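Local coordinates for protein beta-phosphoglucomutase (Bacteroides vulgatus, PDB 3DV9) that probably interconverts beta-glucose 1-phosphate and glucose 6-phosphate as a magnesium-dependent mutase of the haloacid dehalogenase (HAD) superfamily, at residues A[118-122]-A[123-127]; A[166-169]-A[170-174]. All blocks are in the same frame, centred on the assembly; numbering follows the deposited sequence. Where two conformers were deposited one is given.

Contact 1: residues A[118-122]-A[123-127]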
loop_
_atom_site.group_PDB
_atom_site.type_symbol
_atom_site.label_atom_id
_atom_site.label_comp_id
_atom_site.label_asym_id
_atom_site.label_seq_id
_atom_site.Cartn_x
_atom_site.Cartn_y
_atom_site.Cartn_z
ATOM N N THR A 118 -7.769 -15.495 -2.412
ATOM C CA THR A 118 -8.529 -16.613 -3.021
ATOM C C THR A 118 -10.030 -16.454 -2.749
ATOM O O THR A 118 -10.850 -16.780 -3.626
ATOM C CB THR A 118 -7.993 -18.014 -2.579
ATOM O OG1 THR A 118 -8.308 -18.251 -1.199
ATOM C CG2 THR A 118 -6.495 -18.096 -2.764
ATOM N N LYS A 119 -10.381 -15.920 -1.564
ATOM C CA LYS A 119 -11.801 -15.718 -1.213
ATOM C C LYS A 119 -12.340 -14.621 -2.133
ATOM O O LYS A 119 -13.435 -14.750 -2.704
ATOM C CB LYS A 119 -11.919 -15.187 0.221
ATOM C CG LYS A 119 -11.660 -16.250 1.289
ATOM C CD LYS A 119 -11.715 -15.588 2.641
ATOM C CE LYS A 119 -11.302 -16.531 3.710
ATOM N NZ LYS A 119 -11.292 -15.841 5.062
ATOM N N ILE A 120 -11.549 -13.567 -2.276
ATOM C CA ILE A 120 -11.946 -12.368 -3.080
ATOM C C ILE A 120 -12.146 -12.781 -4.547
ATOM O O ILE A 120 -13.156 -12.442 -5.167
ATOM C CB ILE A 120 -10.902 -11.194 -2.925
ATOM C CG1 ILE A 120 -11.036 -10.608 -1.509
ATOM C CG2 ILE A 120 -11.113 -10.069 -3.975
ATOM C CD1 ILE A 120 -9.809 -9.751 -1.025
ATOM N N LYS A 121 -11.182 -13.495 -5.092
ATOM C CA LYS A 121 -11.277 -14.012 -6.479
ATOM C C LYS A 121 -12.505 -14.935 -6.650
ATOM O O LYS A 121 -13.236 -14.814 -7.639
ATOM C CB LYS A 121 -9.932 -14.658 -6.904
ATOM C CG LYS A 121 -9.673 -14.863 -8.389
ATOM C CD LYS A 121 -9.121 -13.569 -9.038
ATOM C CE LYS A 121 -9.163 -13.714 -10.549
ATOM N NZ LYS A 121 -8.011 -13.018 -11.194
ATOM N N SER A 122 -12.763 -15.808 -5.680
ATOM C CA SER A 122 -13.894 -16.739 -5.706
ATOM C C SER A 122 -15.245 -16.007 -5.774
ATOM O O SER A 122 -16.225 -16.496 -6.388
ATOM C CB SER A 122 -13.877 -17.622 -4.450
ATOM O OG SER A 122 -14.900 -18.605 -4.521
ATOM N N GLU A 123 -15.298 -14.848 -5.132
ATOM C CA GLU A 123 -16.524 -14.069 -5.030
ATOM C C GLU A 123 -16.790 -13.273 -6.293
ATOM O O GLU A 123 -17.799 -12.572 -6.384
ATOM C CB GLU A 123 -16.448 -13.123 -3.824
ATOM C CG GLU A 123 -16.621 -13.819 -2.493
ATOM C CD GLU A 123 -18.022 -14.388 -2.299
ATOM O OE1 GLU A 123 -19.009 -13.732 -2.688
ATOM O OE2 GLU A 123 -18.134 -15.503 -1.753
ATOM N N GLY A 124 -15.891 -13.370 -7.278
ATOM C CA GLY A 124 -16.084 -12.650 -8.521
ATOM C C GLY A 124 -15.562 -11.238 -8.496
ATOM O O GLY A 124 -15.830 -10.464 -9.416
ATOM N N LEU A 125 -14.864 -10.887 -7.412
ATOM C CA LEU A 125 -14.229 -9.574 -7.269
ATOM C C LEU A 125 -12.867 -9.501 -7.969
ATOM O O LEU A 125 -12.198 -10.520 -8.183
ATOM C CB LEU A 125 -14.078 -9.199 -5.784
ATOM C CG LEU A 125 -15.375 -9.201 -4.940
ATOM C CD1 LEU A 125 -15.097 -9.082 -3.452
ATOM C CD2 LEU A 125 -16.282 -8.082 -5.384
ATOM N N THR A 126 -12.451 -8.274 -8.304
ATOM C CA THR A 126 -11.197 -8.055 -9.009
ATOM C C THR A 126 -10.092 -7.576 -8.087
ATOM O O THR A 126 -10.136 -6.436 -7.624
ATOM C CB THR A 126 -11.403 -7.002 -10.104
ATOM O OG1 THR A 126 -12.409 -7.481 -10.998
ATOM C CG2 THR A 126 -10.059 -6.695 -10.829
ATOM N N PRO A 127 -9.108 -8.452 -7.781
ATOM C CA PRO A 127 -8.014 -7.971 -6.966
ATOM C C PRO A 127 -7.063 -7.144 -7.854
ATOM O O PRO A 127 -6.882 -7.465 -9.033
ATOM C CB PRO A 127 -7.336 -9.272 -6.488
ATOM C CG PRO A 127 -8.243 -10.406 -6.899
ATOM C CD PRO A 127 -8.961 -9.887 -8.098
HETATM O O HOH W 1 -15.433 -16.541 -0.736
HETATM O O HOH W 2 -12.919 -12.807 -9.618
HETATM O O HOH W 3 -16.966 -17.813 -3.117
#
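Gly-124 and Leu-125 both bond back into the last turn of helix 113-122. Gly-124 N donates to Lys-121 O over 3.0 Å and sits above the plane of that carbonyl. Leu-125 N donates to Ile-120 O over 3.2 Å. The same Ile-120 O also takes a weak bond from Glu-123 N, whose better acceptor is Lys-119 O. A water bridges Lys-121 O and Leu-125 O, giving each a bond of 2.8 Å. Gly-124 makes the reversal with a phi of 86°. A CB at these backbone angles would press on the preceding carbonyl oxygen.

Leu-125 can be followed outward. Its CB lies 3.4 Å from Ile-120 O and 3.6 Å from Ile-120 CG2. CG still faces Ile-120 O, more loosely. CD1 comes within 4.1 Å of Ile-120 CG2. The Ile-120 and Leu-125 side chains cross at about a right angle. Leu-125 also packs on Leu-23 and on Trp-237 and Gln-241 of helix 230-244. Ile-120 CG2 stands anti to its own backbone N (chi1 of CG1 -71°), and from there this one methyl reaches both Leu-125 and the ring of Pro-127. Lys-121 meets the same ring, crossing it at about a right angle: its CD is 3.8 Å from Pro-127 CD and nearly as close to Pro-127 CG. Beyond, Lys-121 NZ bonds to the carbonyls of Gly-148 and Ile-149.

Ile-120 carries this apolar packing on to Val-26 and Phe-28 of strand 25-29. The paired bonds and the glycine form a Schellman motif. It ends helix 113-122 and delivers the chain into strand 126-130 of the parallel sheet of the HAD core.

Contact 2: residues A[166-169]-A[170-174]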
loop_
_atom_site.group_PDB
_atom_site.type_symbol
_atom_site.label_atom_id
_atom_site.label_comp_id
_atom_site.label_asym_id
_atom_site.label_seq_id
_atom_site.Cartn_x
_atom_site.Cartn_y
_atom_site.Cartn_z
ATOM N N PRO A 166 2.088 10.035 -0.796
ATOM C CA PRO A 166 0.684 10.044 -0.416
ATOM C C PRO A 166 -0.249 10.710 -1.453
ATOM O O PRO A 166 -1.402 10.914 -1.173
ATOM C CB PRO A 166 0.699 10.882 0.868
ATOM C CG PRO A 166 1.761 11.918 0.592
ATOM C CD PRO A 166 2.810 11.206 -0.236
ATOM N N ASN A 167 0.268 11.025 -2.638
ATOM C CA ASN A 167 -0.614 11.520 -3.710
ATOM C C ASN A 167 -1.630 10.392 -4.016
ATOM O O ASN A 167 -1.227 9.198 -3.995
ATOM C CB ASN A 167 0.211 11.854 -4.949
ATOM C CG ASN A 167 -0.574 12.670 -5.994
ATOM O OD1 ASN A 167 -1.585 12.197 -6.536
ATOM N ND2 ASN A 167 -0.066 13.885 -6.328
ATOM N N PRO A 168 -2.924 10.735 -4.224
ATOM C CA PRO A 168 -3.923 9.700 -4.548
ATOM C C PRO A 168 -3.723 9.062 -5.927
ATOM O O PRO A 168 -4.370 8.071 -6.189
ATOM C CB PRO A 168 -5.254 10.463 -4.533
ATOM C CG PRO A 168 -4.901 11.847 -4.775
ATOM C CD PRO A 168 -3.575 12.056 -4.075
ATOM N N GLU A 169 -2.823 9.616 -6.764
ATOM C CA GLU A 169 -2.605 9.135 -8.154
ATOM C C GLU A 169 -2.562 7.610 -8.357
ATOM O O GLU A 169 -3.264 7.114 -9.213
ATOM C CB GLU A 169 -1.406 9.842 -8.841
ATOM C CG GLU A 169 -1.227 9.509 -10.338
ATOM C CD GLU A 169 -2.375 10.032 -11.200
ATOM O OE1 GLU A 169 -3.224 10.802 -10.690
ATOM O OE2 GLU A 169 -2.443 9.643 -12.382
ATOM N N PRO A 170 -1.747 6.875 -7.581
ATOM C CA PRO A 170 -1.690 5.415 -7.781
ATOM C C PRO A 170 -3.086 4.747 -7.679
ATOM O O PRO A 170 -3.427 3.820 -8.470
ATOM C CB PRO A 170 -0.758 4.939 -6.634
ATOM C CG PRO A 170 0.033 6.092 -6.278
ATOM C CD PRO A 170 -0.803 7.317 -6.521
ATOM N N TYR A 171 -3.862 5.142 -6.673
ATOM C CA TYR A 171 -5.201 4.574 -6.475
ATOM C C TYR A 171 -6.198 5.064 -7.517
ATOM O O TYR A 171 -7.012 4.301 -8.005
ATOM C CB TYR A 171 -5.695 4.804 -5.030
ATOM C CG TYR A 171 -4.923 3.924 -4.101
ATOM C CD1 TYR A 171 -5.025 2.531 -4.194
ATOM C CD2 TYR A 171 -4.037 4.463 -3.155
ATOM C CE1 TYR A 171 -4.263 1.690 -3.372
ATOM C CE2 TYR A 171 -3.275 3.589 -2.284
ATOM C CZ TYR A 171 -3.407 2.228 -2.432
ATOM O OH TYR A 171 -2.689 1.363 -1.664
ATOM N N LEU A 172 -6.134 6.340 -7.868
ATOM C CA LEU A 172 -6.974 6.844 -8.959
ATOM C C LEU A 172 -6.691 6.095 -10.261
ATOM O O LEU A 172 -7.624 5.809 -11.066
ATOM C CB LEU A 172 -6.752 8.351 -9.132
ATOM C CG LEU A 172 -7.212 9.250 -7.969
ATOM C CD1 LEU A 172 -6.673 10.688 -8.112
ATOM C CD2 LEU A 172 -8.718 9.195 -7.744
HETATM N N MSE A 173 -5.404 5.805 -10.499
HETATM C CA MSE A 173 -4.986 5.094 -11.737
HETATM C C MSE A 173 -5.531 3.667 -11.683
HETATM O O MSE A 173 -5.974 3.113 -12.709
HETATM C CB MSE A 173 -3.478 5.087 -11.909
HETATM C CG MSE A 173 -2.966 4.283 -13.138
HETATM SE SE MSE A 173 -3.611 5.129 -14.783
HETATM C CE MSE A 173 -2.351 6.652 -14.724
ATOM N N ALA A 174 -5.495 3.083 -10.482
ATOM C CA ALA A 174 -6.101 1.749 -10.279
ATOM C C ALA A 174 -7.594 1.758 -10.655
ATOM O O ALA A 174 -8.030 0.883 -11.376
ATOM C CB ALA A 174 -5.917 1.231 -8.852
#
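Met-173 N donates to Glu-169 O over 2.8 Å, nearly along the C=O axis. Leu-172 N donates to Pro-168 O over 3.0 Å, with an N-H...O angle of 172°, almost straight. These are the first-turn bonds of helix 169-178. Asn-167 caps the helix start through an Asx turn. Its OD1 accepts from Glu-169 N over 2.9 Å, in the carbonyl plane and on a lone pair. The Asn-167 side chain therefore satisfies a backbone N-H at the helix start.

Pro-170 fits this first turn because it has no N-H to place. Its ring carbon CD rests 3.2 Å from Asn-167 O, and the ring packs on Val-130 of strand 126-130. A glycine here would probably leave Asn-167 O and Val-130 without their ring neighbour and free the backbone of the first turn to twist.

Tyr-171 points its ring away from the turn, toward Leu-27, Asp-29 and Ala-197. Its OH is hydrogen-bonded to Glu-189. On another side of the helix, Pro-168 and Leu-172 run alongside each other in the same direction. Leu-172 CD1 is 3.9 Å from Pro-168 CB and nearly as close to Pro-168 CG. Pro-168 also leans on Ala-200 of helix 192-200.

Glu-169 and Met-173, a selenomethionine, meet one turn apart. CG of Met-173 leaves anti to the backbone N, and turns at the next two bonds (chi2 64°, chi3 75°) bring the terminal methyl back toward the carboxylate, where Met-173 CE lies 3.8 Å from Glu-169 OE2.

Contact 1 and contact 2 do not touch. Their centres are 22 Å apart and their nearest atoms about 8 Å. They are related through two neighbouring strands of the parallel sheet. Contact 1 leads into strand 126-130, and the helix of contact 2 packs on Met-128 and Val-130 farther along it. On strand 25-29, contact 1 meets Val-26 and Phe-28, while contact 2 meets Leu-27 and Asp-29. This alternation is consistent with packing on opposite faces of the sheet. Contact 2 is near the metal site formed by Asp-29, Asp-31, Glu-65 and Asn-190. The side chain of Tyr-171 is about 7 Å from the magnesium ion.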